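Local coordinates for Tau class glutathione S-transferase (Mangifera indica, PDB 5KEJ), which probably catalyses the conjugation of glutathione to electrophilic compounds and binds S-hexylglutathione, at residues Pro15-Ala20 with Lys53-Leu58; Pro83-Ser88 with Ile156-Ile161. All coordinates share one frame; numbering follows the deposited sequence.

Contact 1 (Pro15-Ala20 with Lys53-Leu58); sequences PYVMRA and KKIPVL. With GTX (S-hexylglutathione), chain C.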
ATOM      1  N   PRO A  15      10.367   3.774  12.620  1.00 37.59           N
ATOM      2  CA  PRO A  15       9.523   4.811  12.006  1.00 32.07           C
ATOM      3  C   PRO A  15       8.090   4.330  11.793  1.00 32.59           C
ATOM      4  O   PRO A  15       7.146   5.097  12.026  1.00 31.32           O
ATOM      5  CB  PRO A  15      10.217   5.086  10.668  1.00 35.18           C
ATOM      6  CG  PRO A  15      11.074   3.875  10.420  1.00 36.43           C
ATOM      7  CD  PRO A  15      11.508   3.406  11.771  1.00 35.54           C
ATOM      8  N   TYR A  16       7.931   3.063  11.399  1.00 33.39           N
ATOM      9  CA  TYR A  16       6.607   2.474  11.175  1.00 28.70           C
ATOM     10  C   TYR A  16       5.775   2.425  12.435  1.00 27.83           C
ATOM     11  O   TYR A  16       4.579   2.719  12.410  1.00 27.49           O
ATOM     12  CB  TYR A  16       6.755   1.076  10.576  1.00 32.33           C
ATOM     13  CG  TYR A  16       7.360   1.170   9.206  1.00 31.89           C
ATOM     14  CD1 TYR A  16       6.626   1.695   8.159  1.00 30.95           C
ATOM     15  CD2 TYR A  16       8.676   0.787   8.965  1.00 38.89           C
ATOM     16  CE1 TYR A  16       7.172   1.829   6.899  1.00 37.21           C
ATOM     17  CE2 TYR A  16       9.236   0.909   7.696  1.00 38.29           C
ATOM     18  CZ  TYR A  16       8.470   1.434   6.671  1.00 38.41           C
ATOM     19  OH  TYR A  16       8.976   1.574   5.402  1.00 47.26           O
ATOM     20  N   VAL A  17       6.408   2.063  13.546  1.00 28.02           N
ATOM     21  CA  VAL A  17       5.722   2.061  14.823  1.00 29.81           C
ATOM     22  C   VAL A  17       5.394   3.501  15.242  1.00 32.01           C
ATOM     23  O   VAL A  17       4.332   3.767  15.833  1.00 31.83           O
ATOM     24  CB  VAL A  17       6.561   1.361  15.915  1.00 30.66           C
ATOM     25  CG1 VAL A  17       5.891   1.512  17.267  1.00 31.36           C
ATOM     26  CG2 VAL A  17       6.753  -0.112  15.581  1.00 28.59           C
ATOM     27  N   MET A  18       6.289   4.433  14.915  1.00 30.53           N
ATOM     28  CA  MET A  18       6.072   5.830  15.293  1.00 36.04           C
ATOM     29  C   MET A  18       4.803   6.388  14.649  1.00 34.65           C
ATOM     30  O   MET A  18       4.121   7.224  15.238  1.00 33.12           O
ATOM     31  CB  MET A  18       7.267   6.706  14.931  1.00 36.23           C
ATOM     32  CG  MET A  18       7.143   8.064  15.597  1.00 42.91           C
ATOM     33  SD  MET A  18       8.136   9.344  14.833  1.00 46.36           S
ATOM     34  CE  MET A  18       9.716   8.511  14.774  1.00 40.43           C
ATOM     35  N   ARG A  19       4.465   5.890  13.460  1.00 32.24           N
ATOM     36  CA  ARG A  19       3.198   6.255  12.816  1.00 28.43           C
ATOM     37  C   ARG A  19       1.995   5.951  13.673  1.00 29.22           C
ATOM     38  O   ARG A  19       1.054   6.745  13.724  1.00 33.00           O
ATOM     39  CB  ARG A  19       3.032   5.517  11.484  1.00 33.58           C
ATOM     40  CG  ARG A  19       3.905   6.015  10.368  1.00 29.82           C
ATOM     41  CD  ARG A  19       3.783   5.127   9.140  1.00 27.44           C
ATOM     42  NE  ARG A  19       4.469   5.742   8.001  1.00 30.31           N
ATOM     43  CZ  ARG A  19       4.683   5.146   6.833  1.00 28.30           C
ATOM     44  NH1 ARG A  19       5.305   5.807   5.853  1.00 24.14           N
ATOM     45  NH2 ARG A  19       4.271   3.893   6.641  1.00 23.77           N
ATOM     46  N   ALA A  20       1.991   4.778  14.310  1.00 27.74           N
ATOM     47  CA  ALA A  20       0.849   4.369  15.131  1.00 31.45           C
ATOM     48  C   ALA A  20       0.732   5.189  16.425  1.00 29.58           C
ATOM     49  O   ALA A  20      -0.350   5.652  16.771  1.00 33.35           O
ATOM     50  CB  ALA A  20       0.932   2.872  15.460  1.00 29.79           C
ATOM     51  N   LYS A  53       4.888 -11.319  10.937  1.00 25.94           N
ATOM     52  CA  LYS A  53       5.655 -11.172  12.172  1.00 30.25           C
ATOM     53  C   LYS A  53       6.411  -9.840  12.232  1.00 28.03           C
ATOM     54  O   LYS A  53       7.568  -9.790  12.638  1.00 29.23           O
ATOM     55  CB  LYS A  53       6.617 -12.351  12.345  1.00 33.42           C
ATOM     56  CG  LYS A  53       5.915 -13.724  12.254  1.00 37.87           C
ATOM     57  CD  LYS A  53       6.908 -14.871  12.313  1.00 37.18           C
ATOM     58  CE  LYS A  53       6.836 -15.740  11.061  1.00 52.00           C
ATOM     59  NZ  LYS A  53       7.215 -15.015   9.788  1.00 57.06           N
ATOM     60  N   LYS A  54       5.739  -8.756  11.846  1.00 32.81           N
ATOM     61  CA  LYS A  54       6.338  -7.422  11.898  1.00 32.36           C
ATOM     62  C   LYS A  54       5.605  -6.494  12.860  1.00 31.34           C
ATOM     63  O   LYS A  54       4.431  -6.701  13.191  1.00 27.69           O
ATOM     64  CB  LYS A  54       6.359  -6.787  10.511  1.00 31.96           C
ATOM     65  CG  LYS A  54       7.155  -7.533   9.462  1.00 36.36           C
ATOM     66  CD  LYS A  54       7.030  -6.833   8.107  1.00 39.09           C
ATOM     67  CE  LYS A  54       7.656  -7.646   6.985  1.00 35.11           C
ATOM     68  NZ  LYS A  54       7.293  -7.037   5.672  1.00 42.80           N
ATOM     69  N   ILE A  55       6.304  -5.455  13.298  1.00 32.78           N
ATOM     70  CA  ILE A  55       5.686  -4.381  14.073  1.00 30.44           C
ATOM     71  C   ILE A  55       5.592  -3.161  13.156  1.00 31.74           C
ATOM     72  O   ILE A  55       6.374  -3.049  12.223  1.00 28.46           O
ATOM     73  CB  ILE A  55       6.505  -4.068  15.334  1.00 28.95           C
ATOM     74  CG1 ILE A  55       7.971  -3.886  14.933  1.00 32.35           C
ATOM     75  CG2 ILE A  55       6.335  -5.192  16.348  1.00 31.21           C
ATOM     76  CD1 ILE A  55       8.925  -3.795  16.070  1.00 38.13           C
ATOM     77  N   PRO A  56       4.645  -2.241  13.411  1.00 32.17           N
ATOM     78  CA  PRO A  56       3.698  -2.246  14.536  1.00 27.98           C
ATOM     79  C   PRO A  56       2.546  -3.222  14.350  1.00 25.69           C
ATOM     80  O   PRO A  56       2.211  -3.643  13.242  1.00 23.23           O
ATOM     81  CB  PRO A  56       3.169  -0.818  14.546  1.00 31.82           C
ATOM     82  CG  PRO A  56       3.153  -0.458  13.045  1.00 28.05           C
ATOM     83  CD  PRO A  56       4.415  -1.100  12.502  1.00 27.40           C
ATOM     84  N   VAL A  57       1.958  -3.592  15.471  1.00 27.58           N
ATOM     85  CA  VAL A  57       0.700  -4.295  15.498  1.00 26.94           C
ATOM     86  C   VAL A  57      -0.149  -3.603  16.544  1.00 30.36           C
ATOM     87  O   VAL A  57       0.310  -3.395  17.681  1.00 28.28           O
ATOM     88  CB  VAL A  57       0.889  -5.784  15.859  1.00 30.19           C
ATOM     89  CG1 VAL A  57      -0.465  -6.456  16.124  1.00 25.99           C
ATOM     90  CG2 VAL A  57       1.645  -6.478  14.755  1.00 27.08           C
ATOM     91  N   LEU A  58      -1.366  -3.221  16.165  1.00 31.05           N
ATOM     92  CA  LEU A  58      -2.308  -2.647  17.121  1.00 27.82           C
ATOM     93  C   LEU A  58      -3.242  -3.751  17.609  1.00 29.28           C
ATOM     94  O   LEU A  58      -3.828  -4.467  16.803  1.00 32.08           O
ATOM     95  CB  LEU A  58      -3.121  -1.490  16.494  1.00 29.16           C
ATOM     96  CG  LEU A  58      -3.924  -0.660  17.518  1.00 31.77           C
ATOM     97  CD1 LEU A  58      -3.026   0.353  18.216  1.00 28.24           C
ATOM     98  CD2 LEU A  58      -5.158   0.028  16.920  1.00 31.88           C
TER
HETATM   99  N1  GTX C 301       5.116  -2.862   6.082  0.89 28.50           N
HETATM  100  CA1 GTX C 301       5.221  -2.661   7.525  0.89 34.08           C
HETATM  101  C1  GTX C 301       4.380  -1.493   7.899  0.89 32.92           C
HETATM  102  O11 GTX C 301       3.700  -1.583   8.877  0.89 26.67           O
HETATM  103  O12 GTX C 301       4.368  -0.491   7.219  0.89 29.31           O
HETATM  104  CB1 GTX C 301       6.674  -2.455   7.935  0.89 32.77           C
HETATM  105  CG1 GTX C 301       7.052  -3.322   9.113  0.89 37.12           C
HETATM  106  CD1 GTX C 301       8.513  -3.230   9.436  0.89 41.78           C
HETATM  107  OE1 GTX C 301       9.315  -3.421   8.592  0.89 41.54           O
HETATM  108  N2  GTX C 301       8.880  -2.901  10.653  0.89 42.43           N
HETATM  109  CA2 GTX C 301      10.250  -2.993  11.093  0.89 43.95           C
HETATM  110  C2  GTX C 301      10.514  -4.308  11.717  0.89 51.43           C
HETATM  111  O2  GTX C 301      11.485  -4.472  12.410  0.89 56.02           O
HETATM  112  CB2 GTX C 301      10.615  -1.932  12.120  0.89 48.41           C
HETATM  113  SG2 GTX C 301      11.104  -0.357  11.492  0.89 52.79           S
HETATM  114  C1S GTX C 301      12.107  -0.712  10.105  0.89 54.44           C
HETATM  115  C2S GTX C 301      13.265   0.285   9.998  0.89 57.30           C
HETATM  116  C3S GTX C 301      14.496  -0.192  10.768  0.89 58.42           C
HETATM  117  C4S GTX C 301      14.581   0.401  12.160  0.89 52.91           C
HETATM  118  C5S GTX C 301      14.102  -0.520  13.274  0.89 54.15           C
HETATM  119  C6S GTX C 301      14.421  -1.972  13.018  0.89 61.06           C
HETATM  120  N3  GTX C 301       9.629  -5.242  11.493  0.89 41.95           N
HETATM  121  CA3 GTX C 301       9.806  -6.571  11.944  0.89 44.65           C
HETATM  122  C3  GTX C 301      10.548  -7.310  10.875  0.89 53.53           C
HETATM  123  O31 GTX C 301      10.531  -8.555  10.857  0.89 49.13           O
HETATM  124  O32 GTX C 301      11.156  -6.609  10.053  0.89 61.01           O

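Contact 2 (Pro83-Ser88 with Ile156-Ile161); sequences PSILPS and IGYLDI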
ATOM      1  N   PRO A  83     -10.026  14.353  16.317  1.00 40.12           N
ATOM      2  CA  PRO A  83      -9.475  15.091  15.170  1.00 39.57           C
ATOM      3  C   PRO A  83      -9.204  14.172  13.968  1.00 42.36           C
ATOM      4  O   PRO A  83      -8.526  13.152  14.109  1.00 41.35           O
ATOM      5  CB  PRO A  83      -8.162  15.669  15.711  1.00 36.28           C
ATOM      6  CG  PRO A  83      -8.322  15.628  17.217  1.00 38.35           C
ATOM      7  CD  PRO A  83      -9.191  14.465  17.524  1.00 37.07           C
ATOM      8  N   SER A  84      -9.750  14.534  12.810  1.00 41.00           N
ATOM      9  CA  SER A  84      -9.524  13.832  11.544  1.00 45.53           C
ATOM     10  C   SER A  84      -8.049  13.635  11.155  1.00 40.84           C
ATOM     11  O   SER A  84      -7.277  14.596  11.137  1.00 42.17           O
ATOM     12  CB  SER A  84     -10.225  14.595  10.425  1.00 43.36           C
ATOM     13  OG  SER A  84     -11.608  14.289  10.405  1.00 49.92           O
ATOM     14  N   ILE A  85      -7.667  12.400  10.822  1.00 36.07           N
ATOM     15  CA  ILE A  85      -6.318  12.136  10.298  1.00 36.59           C
ATOM     16  C   ILE A  85      -6.288  12.175   8.770  1.00 31.60           C
ATOM     17  O   ILE A  85      -5.423  12.803   8.179  1.00 31.63           O
ATOM     18  CB  ILE A  85      -5.768  10.776  10.766  1.00 37.47           C
ATOM     19  CG1 ILE A  85      -5.696  10.750  12.294  1.00 38.91           C
ATOM     20  CG2 ILE A  85      -4.377  10.494  10.136  1.00 27.45           C
ATOM     21  CD1 ILE A  85      -4.740  11.769  12.853  1.00 34.13           C
ATOM     22  N   LEU A  86      -7.222  11.484   8.132  1.00 34.81           N
ATOM     23  CA  LEU A  86      -7.318  11.524   6.675  1.00 32.45           C
ATOM     24  C   LEU A  86      -8.076  12.790   6.299  1.00 38.93           C
ATOM     25  O   LEU A  86      -8.928  13.246   7.072  1.00 35.84           O
ATOM     26  CB  LEU A  86      -8.020  10.274   6.125  1.00 31.05           C
ATOM     27  CG  LEU A  86      -7.268   8.962   5.804  1.00 29.37           C
ATOM     28  CD1 LEU A  86      -6.169   9.148   4.739  1.00 28.81           C
ATOM     29  CD2 LEU A  86      -6.698   8.310   7.045  1.00 32.13           C
ATOM     30  N   PRO A  87      -7.758  13.374   5.128  1.00 36.70           N
ATOM     31  CA  PRO A  87      -8.473  14.567   4.660  1.00 41.28           C
ATOM     32  C   PRO A  87      -9.964  14.292   4.523  1.00 42.77           C
ATOM     33  O   PRO A  87     -10.342  13.135   4.376  1.00 37.97           O
ATOM     34  CB  PRO A  87      -7.835  14.857   3.292  1.00 31.12           C
ATOM     35  CG  PRO A  87      -6.464  14.280   3.407  1.00 31.72           C
ATOM     36  CD  PRO A  87      -6.636  13.023   4.241  1.00 33.12           C
ATOM     37  N   SER A  88     -10.792  15.332   4.571  1.00 40.19           N
ATOM     38  CA  SER A  88     -12.243  15.151   4.514  1.00 44.41           C
ATOM     39  C   SER A  88     -12.712  14.708   3.134  1.00 42.96           C
ATOM     40  O   SER A  88     -13.573  13.829   3.008  1.00 44.59           O
ATOM     41  CB  SER A  88     -12.961  16.451   4.901  1.00 49.96           C
ATOM     42  OG  SER A  88     -12.221  17.176   5.869  1.00 57.93           O
ATOM     43  N   ILE A 156      -1.880  18.374  11.923  1.00 33.06           N
ATOM     44  CA  ILE A 156      -1.100  17.298  11.331  1.00 36.95           C
ATOM     45  C   ILE A 156      -2.025  16.249  10.732  1.00 36.35           C
ATOM     46  O   ILE A 156      -3.024  15.854  11.326  1.00 37.26           O
ATOM     47  CB  ILE A 156      -0.142  16.618  12.326  1.00 33.96           C
ATOM     48  CG1 ILE A 156      -0.878  15.968  13.483  1.00 43.72           C
ATOM     49  CG2 ILE A 156       0.844  17.595  12.864  1.00 35.87           C
ATOM     50  CD1 ILE A 156       0.058  15.097  14.290  1.00 51.24           C
ATOM     51  N   GLY A 157      -1.726  15.827   9.518  1.00 34.01           N
ATOM     52  CA  GLY A 157      -2.561  14.799   8.943  1.00 32.42           C
ATOM     53  C   GLY A 157      -1.815  13.534   8.584  1.00 25.39           C
ATOM     54  O   GLY A 157      -0.647  13.351   8.953  1.00 25.48           O
ATOM     55  N   TYR A 158      -2.533  12.663   7.881  1.00 25.29           N
ATOM     56  CA  TYR A 158      -2.029  11.424   7.324  1.00 26.33           C
ATOM     57  C   TYR A 158      -0.626  11.531   6.713  1.00 28.89           C
ATOM     58  O   TYR A 158       0.324  10.864   7.150  1.00 29.12           O
ATOM     59  CB  TYR A 158      -3.021  10.944   6.259  1.00 29.39           C
ATOM     60  CG  TYR A 158      -2.744   9.556   5.727  1.00 32.44           C
ATOM     61  CD1 TYR A 158      -3.041   8.432   6.484  1.00 29.43           C
ATOM     62  CD2 TYR A 158      -2.186   9.371   4.469  1.00 30.59           C
ATOM     63  CE1 TYR A 158      -2.796   7.159   5.990  1.00 33.86           C
ATOM     64  CE2 TYR A 158      -1.944   8.111   3.970  1.00 26.08           C
ATOM     65  CZ  TYR A 158      -2.243   7.006   4.733  1.00 31.62           C
ATOM     66  OH  TYR A 158      -1.993   5.736   4.239  1.00 31.14           O
ATOM     67  N   LEU A 159      -0.497  12.389   5.709  1.00 26.01           N
ATOM     68  CA  LEU A 159       0.757  12.546   4.985  1.00 24.86           C
ATOM     69  C   LEU A 159       1.872  13.080   5.878  1.00 26.80           C
ATOM     70  O   LEU A 159       3.032  12.656   5.736  1.00 25.99           O
ATOM     71  CB  LEU A 159       0.558  13.469   3.772  1.00 24.33           C
ATOM     72  CG  LEU A 159       1.703  13.457   2.769  1.00 25.41           C
ATOM     73  CD1 LEU A 159       2.116  11.985   2.472  1.00 25.74           C
ATOM     74  CD2 LEU A 159       1.260  14.145   1.502  1.00 21.78           C
ATOM     75  N   ASP A 160       1.526  14.014   6.772  1.00 24.75           N
ATOM     76  CA  ASP A 160       2.462  14.511   7.779  1.00 25.53           C
ATOM     77  C   ASP A 160       3.031  13.351   8.556  1.00 27.30           C
ATOM     78  O   ASP A 160       4.246  13.206   8.701  1.00 28.12           O
ATOM     79  CB  ASP A 160       1.781  15.477   8.751  1.00 27.09           C
ATOM     80  CG  ASP A 160       1.302  16.735   8.068  1.00 28.90           C
ATOM     81  OD1 ASP A 160       2.166  17.559   7.721  1.00 28.47           O
ATOM     82  OD2 ASP A 160       0.079  16.894   7.862  1.00 27.87           O
ATOM     83  N   ILE A 161       2.132  12.511   9.048  1.00 24.67           N
ATOM     84  CA  ILE A 161       2.528  11.335   9.793  1.00 24.86           C
ATOM     85  C   ILE A 161       3.307  10.347   8.916  1.00 27.87           C
ATOM     86  O   ILE A 161       4.333   9.802   9.354  1.00 26.64           O
ATOM     87  CB  ILE A 161       1.287  10.664  10.423  1.00 31.02           C
ATOM     88  CG1 ILE A 161       0.713  11.578  11.515  1.00 22.50           C
ATOM     89  CG2 ILE A 161       1.642   9.284  10.991  1.00 27.92           C
ATOM     90  CD1 ILE A 161      -0.736  11.290  11.881  1.00 26.68           C
TER

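Contact 1 (Pro15-Ala20 with Lys53-Leu58)
P56 lays its ring against the first turns of helix 15-26, and the direct join between the segments is apolar: no hydrogen bond spans them. V17 CG2 lies 3.8 Å from P56 CB, the two side chains sliding past each other in opposite directions. With chi1 at 174°, CG1 of V17 stands anti to the backbone N, which leaves CG2 to face P56 and, 4.0 Å away, I55 CB. P56 CD meets Y16 CB at 3.7 Å, and A20 CB adds a looser touch. V17 and A20 suit this place because they are short and compact; Y16 contributes only CB, and P56 CG comes within 3.5 Å of Y16 O, a sign that the ring reaches the helix backbone.

The polar chemistry is directed at the ligand. The peptide bond before P56 is cis, and I55 O accepts a hydrogen bond of 3.0 Å from N2 of S-hexylglutathione, the amide of its cysteine unit, with an N-H...O angle of 144°. E67 OE2 and S68 N bind the same molecule. The R19 guanidinium lies obliquely near a ligand carboxylate oxygen without bonding it, NH1 in a salt bridge to D104 and NH2 hydrogen-bonded to S68 OG; its charge may still steady the carboxylate.

Van der Waals packing surrounds the I55 bond. The Y16 ring leads away from the proline: ligand CB1 sits 3.9 Å above one face, offset toward the rim, while SG2 lies at the edge in the ring plane. K54, extended beyond CG, runs its methylenes along the peptide, CB lying 3.7 Å from ligand CA3.

The cis-proline turn is a hallmark of the thioredoxin-like fold of glutathione transferases. The ligand's peptide N-H is read by a main-chain carbonyl, I55 O, and not by a side chain.

Contact 2 (Pro83-Ser88 with Ile156-Ile161)
The Y158 ring receives L86 CD1 over one face, 3.8 Å from the ring centroid and 22° off the normal, a CH-pi contact offset toward the rim; a branched leucine can lay one methyl on the aromatic surface. At the edge, near the ring plane, comes I85 CG2, and H73 of helix 68-78 also meets the ring, planes at about 80°. With CG anti to the backbone N (chi1 -171°), Y158 runs alongside L86, pointing the same way, and CD1 meets its face.

I85 CG2 also touches I161 CD1 at 4.1 Å, the two isoleucines crossing at about a right angle. Between the backbones, Y158 N donates a hydrogen bond of 2.9 Å to I85 O from above the carbonyl plane; the same oxygen takes a second from a PEG molecule, probably from the crystallisation liquor.

Y158 N belongs to the first turn of helix 158-164, where N-H groups lack helical acceptors. The N-cap is G157, whose N bonds D160 OD2 at 2.7 Å. This recalls the N-capping box that begins the corresponding helix in glutathione transferases, with only the aspartate half present, since glycine has no side chain to return the bond.

D76 of helix 68-78 accepts the N-H groups of I85 and L86. Y158 packs on L69 and V72 of that helix and on A100 of helix 90-112, and I161 touches I22 of helix 15-26.

Overall arrangement
From the N terminus, strand 6-10 leads into helix 15-26, and contact 1 closes the first loop when the chain, after strand 32-35 and helix 43-48, returns at 53-58 to enter strand 57-60. The chain then passes strand 63-66 and helix 68-78 before 83-88 opens contact 2, which closes at 156-161 after the long helices 90-112 and 120-145. The loops are in series, neither nesting nor crossing. Contact 1 ties the thioredoxin-like part together around the ligand; contact 2 fastens the connecting loop to the all-helical part. Their centres are about 18 Å apart, yet they touch where R19 O packs on I161 CG2.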